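Local coordinates for transcriptional regulator, LacI family (Corynebacterium glutamicum, PDB 3H5T), which probably activates, in an inositol-dependent way, transcription of the gene for inositol phosphate synthase by binding a palindromic promoter motif, at residues A109-S114 with S196-R201; V137-P142 with Q217-R222; A202-E207 with I244-I249; D223-A228 with L273-A278. All coordinates share one frame; numbering follows the deposited sequence.

Contacts 1 and 2 join the two lobes of the regulator, and contacts 3 and 4 build one of them. The first two tie loops from the sheet containing strands 103-108 and 132-135 to loops that follow strand 192-197 or lead into helix 221-235. Contact 1 lies at the surface and uses arginine faces and a water; contact 2, about 8 Å away between centres, is buried and combines a methyl over a tyrosine face, a direct backbone bond and a water. In the second lobe, 202-207 with 244-249 is partly buried strand pairing at the sheet edge, whereas 223-228 with 273-278 is buried and mixed: an arginine laid on a threonine and bonded to its carbonyl, with an alanine-leucine contact a turn further on.

Contact 1: residues A109-S114 with S196-R201; sequences ASPASS and SIRLDR
Pro-111 and Ser-113, in the loop after strand 103-108 of one lobe of the LacI-type core, each meet an arginine of the loop after strand 192-197 of the other. The two arginines offer their flat faces. Pro-111 sets CB, with CG beside it, over one face of the Arg-198 guanidinium, CB standing 3.7 Å from NH1 and displaced toward the rim, while the two side chains cross at about a right angle. At Arg-201 the backbone of Ser-113 does the covering: its CA sits 3.9 Å above the guanidinium plane, over the centre. The Arg-201 chain is bent at chi3 (82°), which folds the flat group back over the serine. Closer to the main chain, Ser-113 CB and Arg-201 CB touch at 3.9 Å. A water stitches the backbones together, accepting from Ser-113 N at 2.9 Å and donating to Arg-201 O at 2.6 Å. The proline loop has its own brace, an ST turn in which Ser-110 OG accepts from Ala-112 N at 3.2 Å. Both guanidinium groups also have polar partners beyond the two segments: Arg-198 forms a salt bridge with Glu-77 and a cation-pi contact with Trp-248, and Arg-201 NH2 donates to Val-115 O. The bridge thus sits between the sheets of the two lobes, with helix 142-150 touching Arg-201 through Pro-142.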
loop_
_atom_site.group_PDB
_atom_site.type_symbol
_atom_site.label_atom_id
_atom_site.label_comp_id
_atom_site.label_asym_id
_atom_site.label_seq_id
_atom_site.Cartn_x
_atom_site.Cartn_y
_atom_site.Cartn_z
ATOM N N ALA A 109 10.686 -11.880 -1.158
ATOM C CA ALA A 109 12.110 -11.582 -1.130
ATOM C C ALA A 109 12.543 -11.197 0.271
ATOM O O ALA A 109 11.926 -10.343 0.906
ATOM C CB ALA A 109 12.421 -10.460 -2.095
ATOM N N SER A 110 13.609 -11.817 0.760
ATOM C CA SER A 110 14.088 -11.504 2.099
ATOM C C SER A 110 14.702 -10.112 2.191
ATOM O O SER A 110 15.478 -9.704 1.324
ATOM C CB SER A 110 15.129 -12.523 2.556
ATOM O OG SER A 110 15.695 -12.109 3.792
ATOM N N PRO A 111 14.348 -9.361 3.246
ATOM C CA PRO A 111 14.857 -8.004 3.478
ATOM C C PRO A 111 16.117 -7.976 4.349
ATOM O O PRO A 111 16.623 -6.907 4.681
ATOM C CB PRO A 111 13.680 -7.318 4.156
ATOM C CG PRO A 111 13.122 -8.418 4.993
ATOM C CD PRO A 111 13.126 -9.596 4.039
ATOM N N ALA A 112 16.618 -9.156 4.708
ATOM C CA ALA A 112 17.807 -9.292 5.556
ATOM C C ALA A 112 19.073 -8.708 4.935
ATOM O O ALA A 112 19.280 -8.788 3.729
ATOM C CB ALA A 112 18.023 -10.759 5.899
ATOM N N SER A 113 19.930 -8.135 5.771
ATOM C CA SER A 113 21.170 -7.526 5.292
ATOM C C SER A 113 22.186 -8.557 4.800
ATOM O O SER A 113 23.209 -8.202 4.223
ATOM C CB SER A 113 21.803 -6.698 6.407
ATOM O OG SER A 113 22.210 -7.545 7.465
ATOM N N SER A 114 21.892 -9.832 5.033
ATOM C CA SER A 114 22.775 -10.924 4.639
ATOM C C SER A 114 22.594 -11.344 3.189
ATOM O O SER A 114 23.401 -12.109 2.653
ATOM C CB SER A 114 22.530 -12.137 5.537
ATOM O OG SER A 114 21.175 -12.560 5.456
ATOM N N SER A 196 7.820 4.415 13.283
ATOM C CA SER A 196 8.052 4.011 11.898
ATOM C C SER A 196 8.265 2.527 11.737
ATOM O O SER A 196 8.536 1.813 12.710
ATOM C CB SER A 196 9.298 4.707 11.341
ATOM O OG SER A 196 9.037 6.063 11.033
ATOM N N ILE A 197 8.146 2.063 10.499
ATOM C CA ILE A 197 8.418 0.664 10.205
ATOM C C ILE A 197 9.825 0.631 9.587
ATOM O O ILE A 197 10.518 1.648 9.603
ATOM C CB ILE A 197 7.334 0.032 9.277
ATOM C CG1 ILE A 197 7.057 0.905 8.054
ATOM C CG2 ILE A 197 6.045 -0.162 10.067
ATOM C CD1 ILE A 197 6.150 0.228 7.058
ATOM N N ARG A 198 10.251 -0.506 9.047
ATOM C CA ARG A 198 11.609 -0.651 8.503
ATOM C C ARG A 198 12.256 0.542 7.798
ATOM O O ARG A 198 11.765 1.024 6.783
ATOM C CB ARG A 198 11.681 -1.863 7.582
ATOM C CG ARG A 198 13.101 -2.380 7.362
ATOM C CD ARG A 198 13.084 -3.685 6.594
ATOM N NE ARG A 198 12.114 -4.622 7.164
ATOM C CZ ARG A 198 11.151 -5.214 6.461
ATOM N NH1 ARG A 198 11.028 -4.975 5.166
ATOM N NH2 ARG A 198 10.301 -6.033 7.055
ATOM N N LEU A 199 13.378 1.001 8.349
ATOM C CA LEU A 199 14.117 2.126 7.785
ATOM C C LEU A 199 15.342 1.677 6.973
ATOM O O LEU A 199 15.805 2.415 6.103
ATOM C CB LEU A 199 14.553 3.092 8.901
ATOM C CG LEU A 199 13.477 4.032 9.491
ATOM C CD1 LEU A 199 13.901 4.575 10.864
ATOM C CD2 LEU A 199 13.220 5.175 8.516
ATOM N N ASP A 200 15.856 0.477 7.244
ATOM C CA ASP A 200 17.031 -0.018 6.532
ATOM C C ASP A 200 17.191 -1.545 6.603
ATOM O O ASP A 200 16.444 -2.220 7.308
ATOM C CB ASP A 200 18.294 0.649 7.092
ATOM C CG ASP A 200 19.334 0.917 6.019
ATOM O OD1 ASP A 200 19.346 0.192 4.996
ATOM O OD2 ASP A 200 20.145 1.851 6.199
ATOM N N ARG A 201 18.177 -2.079 5.882
ATOM C CA ARG A 201 18.432 -3.523 5.864
ATOM C C ARG A 201 18.845 -4.048 7.236
ATOM O O ARG A 201 18.310 -5.051 7.717
ATOM C CB ARG A 201 19.538 -3.882 4.863
ATOM C CG ARG A 201 19.320 -3.395 3.443
ATOM C CD ARG A 201 20.451 -3.870 2.525
ATOM N NE ARG A 201 20.270 -5.243 2.054
ATOM C CZ ARG A 201 21.272 -6.056 1.717
ATOM N NH1 ARG A 201 22.531 -5.637 1.804
ATOM N NH2 ARG A 201 21.016 -7.287 1.283
HETATM O O HOH W 1 18.654 -7.594 8.303
#

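Contact 2: residues V137-P142 with Q217-R222; sequences VAKGDP and QYQVQR
Tyr-218 reaches across to Ala-138 with the face of its ring. Its CB starts on the far side of its own backbone, packed beside Arg-198 O, and chi1 of -83° places CG beside the backbone N and turns the ring back toward Ala-138. There Ala-138 CB takes its place over the centre of one ring face, 3.4 Å from the centroid and 12° off the normal, a CH-pi contact. The methyl leans slightly toward the hydroxyl end: Tyr-218 CG is 4.0 Å from Ala-138 CB, CZ 3.4 Å. At the tip, OH is 2.7 Å from a water; the same water accepts from Ala-138 N at 2.8 Å and donates to Asp-141 OD1 at 3.1 Å. The phenol is thereby tied by one water to both ends of the type II turn running from Ala-138 to Asp-141. Beside this CH-pi contact a direct backbone bond joins the segments: Lys-139 N donates to Gln-217 O at 3.0 Å and nearly straight (169°), although the donor stands above the carbonyl plane. Lys-139 keeps its aliphatic part against Gln-217 and sends NZ away to a salt bridge with Glu-163. Asp-141 N-caps helix 142-150, its OD2 accepting from His-143 N. The loop after a strand of one lobe and the loop leading into a helix of the other meet where the two lobes face each other, consistent with the periplasmic-binding-protein fold of LacI-family regulators.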
loop_
_atom_site.group_PDB
_atom_site.type_symbol
_atom_site.label_atom_id
_atom_site.label_comp_id
_atom_site.label_asym_id
_atom_site.label_seq_id
_atom_site.Cartn_x
_atom_site.Cartn_y
_atom_site.Cartn_z
ATOM N N VAL A 137 10.221 -1.541 -2.152
ATOM C CA VAL A 137 11.505 -2.153 -1.876
ATOM C C VAL A 137 12.534 -1.068 -1.571
ATOM O O VAL A 137 12.470 0.046 -2.107
ATOM C CB VAL A 137 11.931 -3.013 -3.077
ATOM C CG1 VAL A 137 13.370 -3.454 -2.939
ATOM C CG2 VAL A 137 11.009 -4.225 -3.166
ATOM N N ALA A 138 13.474 -1.383 -0.695
ATOM C CA ALA A 138 14.494 -0.414 -0.315
ATOM C C ALA A 138 15.357 -0.005 -1.497
ATOM O O ALA A 138 15.547 -0.764 -2.445
ATOM C CB ALA A 138 15.381 -0.991 0.792
ATOM N N LYS A 139 15.877 1.212 -1.437
ATOM C CA LYS A 139 16.754 1.689 -2.478
ATOM C C LYS A 139 18.016 0.873 -2.235
ATOM O O LYS A 139 18.372 0.619 -1.081
ATOM C CB LYS A 139 17.035 3.185 -2.295
ATOM C CG LYS A 139 18.012 3.786 -3.316
ATOM C CD LYS A 139 17.470 3.723 -4.738
ATOM C CE LYS A 139 18.343 4.532 -5.682
ATOM N NZ LYS A 139 17.810 4.605 -7.075
ATOM N N GLY A 140 18.670 0.432 -3.307
ATOM C CA GLY A 140 19.886 -0.347 -3.154
ATOM C C GLY A 140 19.648 -1.814 -2.850
ATOM O O GLY A 140 20.578 -2.531 -2.480
ATOM N N ASP A 141 18.404 -2.261 -2.993
ATOM C CA ASP A 141 18.060 -3.656 -2.745
ATOM C C ASP A 141 18.627 -4.515 -3.886
ATOM O O ASP A 141 18.394 -4.240 -5.066
ATOM C CB ASP A 141 16.540 -3.813 -2.668
ATOM C CG ASP A 141 16.114 -5.223 -2.301
ATOM O OD1 ASP A 141 15.961 -5.522 -1.097
ATOM O OD2 ASP A 141 15.943 -6.042 -3.224
ATOM N N PRO A 142 19.378 -5.573 -3.547
ATOM C CA PRO A 142 19.955 -6.425 -4.587
ATOM C C PRO A 142 18.950 -7.075 -5.534
ATOM O O PRO A 142 19.316 -7.505 -6.626
ATOM C CB PRO A 142 20.775 -7.435 -3.791
ATOM C CG PRO A 142 20.010 -7.562 -2.517
ATOM C CD PRO A 142 19.644 -6.123 -2.205
ATOM N N GLN A 217 17.631 3.679 3.826
ATOM C CA GLN A 217 17.452 3.360 2.415
ATOM C C GLN A 217 15.976 3.121 2.093
ATOM O O GLN A 217 15.585 3.044 0.930
ATOM C CB GLN A 217 18.268 2.120 2.026
ATOM C CG GLN A 217 19.780 2.306 2.077
ATOM C CD GLN A 217 20.231 3.523 1.300
ATOM O OE1 GLN A 217 19.935 3.665 0.108
ATOM N NE2 GLN A 217 20.945 4.416 1.971
ATOM N N TYR A 218 15.155 2.985 3.122
ATOM C CA TYR A 218 13.741 2.790 2.878
ATOM C C TYR A 218 13.086 4.157 2.792
ATOM O O TYR A 218 12.620 4.705 3.786
ATOM C CB TYR A 218 13.094 1.945 3.986
ATOM C CG TYR A 218 13.253 0.441 3.798
ATOM C CD1 TYR A 218 12.393 -0.274 2.954
ATOM C CD2 TYR A 218 14.278 -0.260 4.446
ATOM C CE1 TYR A 218 12.550 -1.650 2.756
ATOM C CE2 TYR A 218 14.447 -1.628 4.259
ATOM C CZ TYR A 218 13.583 -2.322 3.410
ATOM O OH TYR A 218 13.768 -3.672 3.204
ATOM N N GLN A 219 13.092 4.724 1.590
ATOM C CA GLN A 219 12.457 6.016 1.352
ATOM C C GLN A 219 11.001 5.764 1.760
ATOM O O GLN A 219 10.609 4.616 1.931
ATOM C CB GLN A 219 12.571 6.361 -0.136
ATOM C CG GLN A 219 14.009 6.344 -0.655
ATOM C CD GLN A 219 14.098 6.216 -2.174
ATOM O OE1 GLN A 219 15.177 6.340 -2.755
ATOM N NE2 GLN A 219 12.966 5.962 -2.818
ATOM N N VAL A 220 10.198 6.808 1.900
ATOM C CA VAL A 220 8.801 6.660 2.335
ATOM C C VAL A 220 8.888 6.803 3.849
ATOM O O VAL A 220 8.441 7.803 4.404
ATOM C CB VAL A 220 8.169 5.259 1.979
ATOM C CG1 VAL A 220 6.758 5.147 2.547
ATOM C CG2 VAL A 220 8.104 5.068 0.481
ATOM N N GLN A 221 9.492 5.818 4.509
ATOM C CA GLN A 221 9.659 5.884 5.952
ATOM C C GLN A 221 10.509 7.105 6.258
ATOM O O GLN A 221 10.101 7.983 7.006
ATOM C CB GLN A 221 10.363 4.637 6.467
ATOM C CG GLN A 221 9.559 3.385 6.278
ATOM C CD GLN A 221 8.156 3.557 6.774
ATOM O OE1 GLN A 221 7.941 3.840 7.947
ATOM N NE2 GLN A 221 7.183 3.401 5.879
ATOM N N ARG A 222 11.695 7.151 5.663
ATOM C CA ARG A 222 12.616 8.257 5.844
ATOM C C ARG A 222 11.952 9.573 5.469
ATOM O O ARG A 222 12.017 10.542 6.209
ATOM C CB ARG A 222 13.855 8.054 4.970
ATOM C CG ARG A 222 14.896 9.162 5.082
ATOM C CD ARG A 222 15.924 9.039 3.972
ATOM N NE ARG A 222 15.325 9.283 2.663
ATOM C CZ ARG A 222 15.910 9.011 1.501
ATOM N NH1 ARG A 222 17.125 8.477 1.465
ATOM N NH2 ARG A 222 15.280 9.278 0.370
HETATM O O HOH W 2 13.877 -3.857 0.470
#

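Contact 3: residues A202-E207 with I244-I249; sequences ANNDGE and IMECWI
Gly-206 and Glu-246 form the hydrogen-bonded pair of an antiparallel edge, where short strand 206-207 closes one margin of a mainly parallel alpha/beta sheet. Gly-206 N donates to Glu-246 O, and Glu-246 N returns the bond to Gly-206 O, each 2.9 Å long. The neighbouring non-hydrogen-bonded pair is Glu-207 with Met-245, whose CB and CG pack against the backbone of 206-207. On the other side of the Gly-206 pair a side chain takes up the bonding: with chi1 at -76°, Asp-205 turns its carboxylate so that OD1 accepts from Trp-248 N at 3.0 Å, the donor lying nearly in line with the C-O bond. Trp-248 in turn spreads its indole under the incoming loop, and Asn-203 CA stands over the five-membered ring as a CH-pi donor, 15° off the normal. The next shell fixes these groups. Glu-246 sends its carboxylate to a salt bridge with Arg-212 of helix 210-214 and to Leu-199 N, while Trp-248 NE1 donates to Asp-200 O. The Asn-203 amide crosses the same indole at a slant, its plane 39° from the ring and ND2 3.7 Å from Trp-248 CE3.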
loop_
_atom_site.group_PDB
_atom_site.type_symbol
_atom_site.label_atom_id
_atom_site.label_comp_id
_atom_site.label_asym_id
_atom_site.label_seq_id
_atom_site.Cartn_x
_atom_site.Cartn_y
_atom_site.Cartn_z
ATOM N N ALA A 202 19.813 -3.383 7.855
ATOM C CA ALA A 202 20.287 -3.809 9.163
ATOM C C ALA A 202 19.142 -3.716 10.159
ATOM O O ALA A 202 18.622 -2.629 10.420
ATOM C CB ALA A 202 21.465 -2.939 9.622
ATOM N N ASN A 203 18.754 -4.865 10.701
ATOM C CA ASN A 203 17.670 -4.944 11.670
ATOM C C ASN A 203 17.813 -3.937 12.799
ATOM O O ASN A 203 18.917 -3.669 13.270
ATOM C CB ASN A 203 17.600 -6.356 12.255
ATOM C CG ASN A 203 16.630 -6.458 13.423
ATOM O OD1 ASN A 203 16.852 -5.880 14.488
ATOM N ND2 ASN A 203 15.543 -7.194 13.224
ATOM N N ASN A 204 16.687 -3.374 13.222
ATOM C CA ASN A 204 16.662 -2.411 14.311
ATOM C C ASN A 204 15.267 -2.223 14.879
ATOM O O ASN A 204 14.331 -1.880 14.157
ATOM C CB ASN A 204 17.206 -1.059 13.861
ATOM C CG ASN A 204 17.088 0.010 14.946
ATOM O OD1 ASN A 204 16.084 0.727 15.028
ATOM N ND2 ASN A 204 18.110 0.115 15.787
ATOM N N ASP A 205 15.137 -2.469 16.180
ATOM C CA ASP A 205 13.871 -2.302 16.881
ATOM C C ASP A 205 14.136 -1.259 17.951
ATOM O O ASP A 205 15.245 -1.198 18.492
ATOM C CB ASP A 205 13.415 -3.607 17.558
ATOM C CG ASP A 205 12.853 -4.616 16.575
ATOM O OD1 ASP A 205 12.245 -4.185 15.582
ATOM O OD2 ASP A 205 12.999 -5.837 16.801
ATOM N N GLY A 206 13.127 -0.442 18.250
ATOM C CA GLY A 206 13.285 0.577 19.267
ATOM C C GLY A 206 13.856 1.895 18.784
ATOM O O GLY A 206 13.626 2.316 17.646
ATOM N N GLU A 207 14.607 2.556 19.662
ATOM C CA GLU A 207 15.204 3.847 19.346
ATOM C C GLU A 207 15.867 3.896 17.976
ATOM O O GLU A 207 16.582 2.976 17.590
ATOM C CB GLU A 207 16.236 4.230 20.409
ATOM C CG GLU A 207 17.061 5.461 20.054
ATOM C CD GLU A 207 18.148 5.743 21.064
ATOM O OE1 GLU A 207 18.791 4.775 21.528
ATOM O OE2 GLU A 207 18.376 6.930 21.382
ATOM N N ILE A 244 12.154 8.882 18.259
ATOM C CA ILE A 244 11.729 8.128 17.085
ATOM C C ILE A 244 12.006 6.635 17.240
ATOM O O ILE A 244 13.158 6.219 17.276
ATOM C CB ILE A 244 12.463 8.641 15.821
ATOM C CG1 ILE A 244 12.084 10.102 15.563
ATOM C CG2 ILE A 244 12.120 7.770 14.615
ATOM C CD1 ILE A 244 12.888 10.763 14.467
ATOM N N MET A 245 10.954 5.828 17.333
ATOM C CA MET A 245 11.133 4.388 17.459
ATOM C C MET A 245 10.634 3.640 16.225
ATOM O O MET A 245 9.768 4.122 15.496
ATOM C CB MET A 245 10.440 3.865 18.720
ATOM C CG MET A 245 11.091 4.367 20.010
ATOM S SD MET A 245 10.989 3.198 21.361
ATOM C CE MET A 245 11.993 4.038 22.562
ATOM N N GLU A 246 11.188 2.452 16.002
ATOM C CA GLU A 246 10.833 1.647 14.844
ATOM C C GLU A 246 10.696 0.158 15.144
ATOM O O GLU A 246 11.198 -0.334 16.152
ATOM C CB GLU A 246 11.895 1.856 13.750
ATOM C CG GLU A 246 12.499 0.585 13.146
ATOM C CD GLU A 246 13.636 0.870 12.168
ATOM O OE1 GLU A 246 14.488 1.730 12.473
ATOM O OE2 GLU A 246 13.690 0.226 11.102
ATOM N N CYS A 247 9.977 -0.544 14.272
ATOM C CA CYS A 247 9.833 -1.985 14.382
ATOM C C CYS A 247 10.191 -2.524 13.004
ATOM O O CYS A 247 9.504 -2.269 12.011
ATOM C CB CYS A 247 8.413 -2.398 14.820
ATOM S SG CYS A 247 7.005 -1.831 13.855
ATOM N N TRP A 248 11.308 -3.236 12.942
ATOM C CA TRP A 248 11.797 -3.782 11.685
ATOM C C TRP A 248 10.748 -4.635 10.971
ATOM O O TRP A 248 10.594 -4.559 9.751
ATOM C CB TRP A 248 13.053 -4.601 11.947
ATOM C CG TRP A 248 13.936 -4.710 10.764
ATOM C CD1 TRP A 248 14.703 -3.726 10.227
ATOM C CD2 TRP A 248 14.165 -5.880 9.975
ATOM N NE1 TRP A 248 15.406 -4.209 9.151
ATOM C CE2 TRP A 248 15.091 -5.531 8.973
ATOM C CE3 TRP A 248 13.674 -7.193 10.018
ATOM C CZ2 TRP A 248 15.545 -6.447 8.016
ATOM C CZ3 TRP A 248 14.123 -8.107 9.065
ATOM C CH2 TRP A 248 15.051 -7.725 8.077
ATOM N N ILE A 249 10.035 -5.455 11.735
ATOM C CA ILE A 249 8.984 -6.292 11.180
ATOM C C ILE A 249 7.652 -5.616 11.491
ATOM O O ILE A 249 7.394 -5.234 12.630
ATOM C CB ILE A 249 9.021 -7.708 11.799
ATOM C CG1 ILE A 249 10.279 -8.428 11.329
ATOM C CG2 ILE A 249 7.770 -8.489 11.422
ATOM C CD1 ILE A 249 10.584 -9.680 12.090
#

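Contact 4: residues D223-A228 with L273-A278; sequences DRVRGA and LCTVDA
With CG anti to its carbonyl carbon (chi1 -76°) and the chain extended from there to NE, Arg-224 reaches from helix 221-235 obliquely across Thr-275, at the end of strand 271-274. This is helix-on-sheet packing in the Rossmann-like lobe, the helix belonging to the connection between parallel neighbours 192-197 and 244-247, which also includes edge strand 206-207 and helix 210-214. The reach brings Arg-224 CD to 3.8 Å from Thr-275 CG2, and NH1 donates to Thr-275 O at 3.2 Å. That bond is bent at the hydrogen (141°), and the oxygen is tilted somewhat out of the guanidinium plane. Val-276 CG2 lies at the guanidinium edge. Other parts of the group have partners outside the two segments: NE donates to Asn-173 OD1, and Phe-303 makes a cation-pi contact. Thr-275 likewise shares its hydroxyl with Ser-196 OG of the adjoining strand, while its OG1 is also 4.0 Å from Val-225 CG2. One helical turn beyond Arg-224 the chemistry becomes wholly apolar. Helix 178-186 adds Ala-181 to this patch, touching both partners. Ala-228 CB fits against the fork of Leu-273, 3.8 Å from CD1 and 4.0 Å from CD2.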
loop_
_atom_site.group_PDB
_atom_site.type_symbol
_atom_site.label_atom_id
_atom_site.label_comp_id
_atom_site.label_asym_id
_atom_site.label_seq_id
_atom_site.Cartn_x
_atom_site.Cartn_y
_atom_site.Cartn_z
ATOM N N ASP A 223 11.293 9.601 4.321
ATOM C CA ASP A 223 10.649 10.816 3.869
ATOM C C ASP A 223 9.415 11.230 4.658
ATOM O O ASP A 223 9.128 12.427 4.762
ATOM C CB ASP A 223 10.325 10.702 2.383
ATOM C CG ASP A 223 11.571 10.750 1.520
ATOM O OD1 ASP A 223 12.684 10.835 2.090
ATOM O OD2 ASP A 223 11.445 10.706 0.278
ATOM N N ARG A 224 8.675 10.272 5.211
ATOM C CA ARG A 224 7.496 10.642 5.993
ATOM C C ARG A 224 7.953 11.159 7.355
ATOM O O ARG A 224 7.300 12.013 7.965
ATOM C CB ARG A 224 6.534 9.458 6.148
ATOM C CG ARG A 224 5.726 9.164 4.881
ATOM C CD ARG A 224 4.798 7.957 5.029
ATOM N NE ARG A 224 4.286 7.557 3.719
ATOM C CZ ARG A 224 3.749 6.373 3.427
ATOM N NH1 ARG A 224 3.632 5.440 4.357
ATOM N NH2 ARG A 224 3.371 6.112 2.182
ATOM N N VAL A 225 9.091 10.642 7.819
ATOM C CA VAL A 225 9.660 11.069 9.087
ATOM C C VAL A 225 10.187 12.497 8.901
ATOM O O VAL A 225 9.939 13.373 9.724
ATOM C CB VAL A 225 10.818 10.136 9.524
ATOM C CG1 VAL A 225 11.544 10.725 10.716
ATOM C CG2 VAL A 225 10.274 8.762 9.886
ATOM N N ARG A 226 10.887 12.717 7.792
ATOM C CA ARG A 226 11.462 14.018 7.445
ATOM C C ARG A 226 10.400 15.112 7.280
ATOM O O ARG A 226 10.493 16.182 7.884
ATOM C CB ARG A 226 12.266 13.889 6.147
ATOM C CG ARG A 226 13.472 12.974 6.262
ATOM C CD ARG A 226 14.685 13.718 6.783
ATOM N NE ARG A 226 15.637 13.957 5.705
ATOM C CZ ARG A 226 16.393 13.009 5.162
ATOM N NH1 ARG A 226 16.311 11.762 5.602
ATOM N NH2 ARG A 226 17.216 13.304 4.167
ATOM N N GLY A 227 9.395 14.835 6.453
ATOM C CA GLY A 227 8.331 15.795 6.227
ATOM C C GLY A 227 7.615 16.177 7.507
ATOM O O GLY A 227 7.265 17.343 7.699
ATOM N N ALA A 228 7.382 15.208 8.388
ATOM C CA ALA A 228 6.704 15.500 9.649
ATOM C C ALA A 228 7.621 16.366 10.500
ATOM O O ALA A 228 7.196 17.369 11.066
ATOM C CB ALA A 228 6.364 14.207 10.390
ATOM N N LEU A 273 2.893 10.602 16.232
ATOM C CA LEU A 273 2.652 10.587 14.791
ATOM C C LEU A 273 3.236 9.311 14.195
ATOM O O LEU A 273 4.428 9.049 14.325
ATOM C CB LEU A 273 3.287 11.810 14.112
ATOM C CG LEU A 273 3.160 11.852 12.583
ATOM C CD1 LEU A 273 3.115 13.282 12.101
ATOM C CD2 LEU A 273 4.309 11.093 11.939
ATOM N N CYS A 274 2.386 8.524 13.546
ATOM C CA CYS A 274 2.797 7.275 12.923
ATOM C C CYS A 274 2.983 7.418 11.422
ATOM O O CYS A 274 2.273 8.168 10.759
ATOM C CB CYS A 274 1.757 6.188 13.179
ATOM S SG CYS A 274 1.524 5.811 14.893
ATOM N N THR A 275 3.929 6.660 10.895
ATOM C CA THR A 275 4.248 6.658 9.483
ATOM C C THR A 275 3.276 5.767 8.702
ATOM O O THR A 275 3.154 5.882 7.472
ATOM C CB THR A 275 5.685 6.153 9.285
ATOM O OG1 THR A 275 6.603 7.187 9.666
ATOM C CG2 THR A 275 5.929 5.758 7.853
ATOM N N VAL A 276 2.579 4.891 9.421
ATOM C CA VAL A 276 1.637 3.974 8.792
ATOM C C VAL A 276 0.482 3.627 9.751
ATOM O O VAL A 276 0.713 3.450 10.945
ATOM C CB VAL A 276 2.401 2.692 8.339
ATOM C CG1 VAL A 276 1.874 1.455 9.054
ATOM C CG2 VAL A 276 2.305 2.549 6.846
ATOM N N ASP A 277 -0.749 3.543 9.235
ATOM C CA ASP A 277 -1.920 3.234 10.071
ATOM C C ASP A 277 -1.704 2.061 11.023
ATOM O O ASP A 277 -2.146 2.101 12.174
ATOM C CB ASP A 277 -3.155 2.915 9.218
ATOM C CG ASP A 277 -3.809 4.149 8.625
ATOM O OD1 ASP A 277 -3.412 5.283 8.973
ATOM O OD2 ASP A 277 -4.738 3.972 7.807
ATOM N N ALA A 278 -1.043 1.014 10.537
ATOM C CA ALA A 278 -0.787 -0.170 11.350
ATOM C C ALA A 278 -0.184 0.220 12.686
ATOM O O ALA A 278 -0.594 -0.290 13.731
ATOM C CB ALA A 278 0.149 -1.120 10.620
#